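PDB 5G5G: putative xanthine dehydrogenase YAGS fad-binding subunit from Escherichia coli, which carries the molybdenum-pterin cytosine dinucleotide cofactor of a periplasmic aldehyde oxidase and probably oxidises aldehydes there. Local coordinates for residues C[232-237]-C[495-500]. Numbering follows the deposited sequence.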
loop_
_atom_site.group_PDB
_atom_site.type_symbol
_atom_site.label_atom_id
_atom_site.label_comp_id
_atom_site.label_asym_id
_atom_site.label_seq_id
_atom_site.Cartn_x
_atom_site.Cartn_y
_atom_site.Cartn_z
ATOM N N ARG C 232 -14.269 -13.281 -23.091
ATOM C CA ARG C 232 -13.878 -11.935 -23.360
ATOM C C ARG C 232 -13.470 -11.356 -21.995
ATOM O O ARG C 232 -14.207 -11.469 -21.028
ATOM C CB ARG C 232 -14.964 -11.079 -23.996
ATOM C CG ARG C 232 -14.553 -9.626 -24.265
ATOM C CD ARG C 232 -15.620 -8.858 -25.012
ATOM N NE ARG C 232 -15.316 -7.434 -25.175
ATOM C CZ ARG C 232 -16.142 -6.539 -25.696
ATOM N NH1 ARG C 232 -17.396 -6.850 -26.071
ATOM N NH2 ARG C 232 -15.765 -5.291 -25.834
ATOM N N ILE C 233 -12.282 -10.749 -21.955
ATOM C CA ILE C 233 -11.766 -10.128 -20.745
ATOM C C ILE C 233 -11.704 -8.604 -20.960
ATOM O O ILE C 233 -11.190 -8.133 -22.005
ATOM C CB ILE C 233 -10.337 -10.680 -20.435
ATOM C CG1 ILE C 233 -10.292 -12.207 -20.277
ATOM C CG2 ILE C 233 -9.736 -9.979 -19.241
ATOM C CD1 ILE C 233 -11.193 -12.766 -19.193
ATOM N N ILE C 234 -12.100 -7.839 -19.931
ATOM C CA ILE C 234 -12.169 -6.386 -19.974
ATOM C C ILE C 234 -11.533 -5.803 -18.713
ATOM O O ILE C 234 -11.913 -6.171 -17.629
ATOM C CB ILE C 234 -13.660 -5.923 -20.088
ATOM C CG1 ILE C 234 -14.253 -6.515 -21.358
ATOM C CG2 ILE C 234 -13.757 -4.426 -20.023
ATOM C CD1 ILE C 234 -15.729 -6.273 -21.536
ATOM N N SER C 235 -10.461 -5.009 -18.885
ATOM C CA SER C 235 -9.801 -4.342 -17.780
ATOM C C SER C 235 -9.152 -3.004 -18.240
ATOM O O SER C 235 -7.910 -2.908 -18.325
ATOM C CB SER C 235 -8.763 -5.312 -17.186
ATOM O OG SER C 235 -8.371 -4.868 -15.911
ATOM N N PRO C 236 -9.968 -1.987 -18.544
ATOM C CA PRO C 236 -9.431 -0.733 -19.092
ATOM C C PRO C 236 -8.765 0.139 -18.060
ATOM O O PRO C 236 -7.910 0.952 -18.404
ATOM C CB PRO C 236 -10.685 -0.053 -19.723
ATOM C CG PRO C 236 -11.831 -0.568 -18.878
ATOM C CD PRO C 236 -11.456 -2.007 -18.602
ATOM N N TYR C 237 -9.169 -0.004 -16.800
ATOM C CA TYR C 237 -8.577 0.717 -15.655
ATOM C C TYR C 237 -8.291 -0.235 -14.505
ATOM O O TYR C 237 -9.169 -1.003 -14.096
ATOM C CB TYR C 237 -9.461 1.886 -15.170
ATOM C CG TYR C 237 -9.681 2.876 -16.257
ATOM C CD1 TYR C 237 -8.679 3.748 -16.619
ATOM C CD2 TYR C 237 -10.869 2.865 -17.002
ATOM C CE1 TYR C 237 -8.846 4.626 -17.683
ATOM C CE2 TYR C 237 -11.025 3.724 -18.073
ATOM C CZ TYR C 237 -9.997 4.583 -18.395
ATOM O OH TYR C 237 -10.172 5.418 -19.448
ATOM N N LEU C 495 -8.002 0.446 -24.632
ATOM C CA LEU C 495 -7.107 -0.551 -24.024
ATOM C C LEU C 495 -7.826 -1.633 -23.255
ATOM O O LEU C 495 -9.018 -1.522 -22.938
ATOM C CB LEU C 495 -6.148 0.142 -23.034
ATOM C CG LEU C 495 -5.179 1.140 -23.604
ATOM C CD1 LEU C 495 -4.179 1.590 -22.549
ATOM C CD2 LEU C 495 -4.432 0.570 -24.764
ATOM N N GLY C 496 -7.055 -2.688 -22.959
ATOM C CA GLY C 496 -7.430 -3.657 -21.951
ATOM C C GLY C 496 -8.677 -4.460 -22.267
ATOM O O GLY C 496 -9.508 -4.652 -21.400
ATOM N N ASP C 497 -8.853 -4.888 -23.480
ATOM C CA ASP C 497 -10.019 -5.645 -23.889
ATOM C C ASP C 497 -9.510 -6.715 -24.850
ATOM O O ASP C 497 -8.768 -6.425 -25.831
ATOM C CB ASP C 497 -11.009 -4.689 -24.541
ATOM C CG ASP C 497 -12.389 -5.313 -24.810
ATOM O OD1 ASP C 497 -12.487 -6.482 -25.303
ATOM O OD2 ASP C 497 -13.379 -4.541 -24.672
ATOM N N SER C 498 -9.863 -7.980 -24.572
ATOM C CA SER C 498 -9.423 -9.093 -25.433
ATOM C C SER C 498 -10.055 -9.077 -26.819
ATOM O O SER C 498 -9.631 -9.856 -27.709
ATOM C CB SER C 498 -9.610 -10.455 -24.760
ATOM O OG SER C 498 -10.990 -10.722 -24.550
ATOM N N SER C 499 -11.024 -8.206 -27.064
ATOM C CA SER C 499 -11.468 -8.020 -28.439
ATOM C C SER C 499 -10.443 -7.220 -29.298
ATOM O O SER C 499 -10.540 -7.214 -30.509
ATOM C CB SER C 499 -12.905 -7.497 -28.504
ATOM O OG SER C 499 -12.991 -6.138 -28.185
ATOM N N PHE C 500 -9.396 -6.677 -28.684
ATOM C CA PHE C 500 -8.378 -5.918 -29.415
ATOM C C PHE C 500 -7.154 -6.780 -29.654
ATOM O O PHE C 500 -6.991 -7.823 -29.044
ATOM C CB PHE C 500 -7.944 -4.721 -28.572
ATOM C CG PHE C 500 -9.049 -3.753 -28.232
ATOM C CD1 PHE C 500 -10.197 -3.599 -29.054
ATOM C CD2 PHE C 500 -8.908 -2.955 -27.112
ATOM C CE1 PHE C 500 -11.187 -2.697 -28.726
ATOM C CE2 PHE C 500 -9.900 -2.070 -26.788
ATOM C CZ PHE C 500 -11.027 -1.932 -27.577
#
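I234 and D497 face each other as the non-hydrogen-bonded pair of a single antiparallel bridge, by which the loop 495-500 pairs with the edge of strand 231-234, outermost in its sheet within this chain. Flanking bonds run from S498 N to I233 O (2.9 Å) and from S235 N to G496 O (2.7 Å), the latter almost straight at 179°. This is the tight part. G496 has a positive phi, and a beta carbon on it would collide with S235 O, so glycine suits the place. S498 gives I233 N a side-chain acceptor at 2.9 Å, its OG set between its own N and carbonyl carbon (chi1 65°).

The contact loosens toward solvent, where R232 and S499 are exposed. The extended R232 chain carries its guanidinium to D497, where NE meets OD1 (3.0 Å) and NH2 the syn lone pair of OD2 (2.8 Å), although the two planes are 36° apart. OD1 also accepts from S499 N (2.9 Å), closing an Asx turn, and from S499 OG above the carboxylate plane. Were D497 an alanine, R232 would probably lose its counter-charge and S499 N its acceptor, leaving the turn less firmly held. One buried carboxylate, its charge likely stabilised by four donors, three of them on OD1, thus links the turn 497-500 to R232 on the strand, beside the backbone bonds, joining the two cofactor-binding regions.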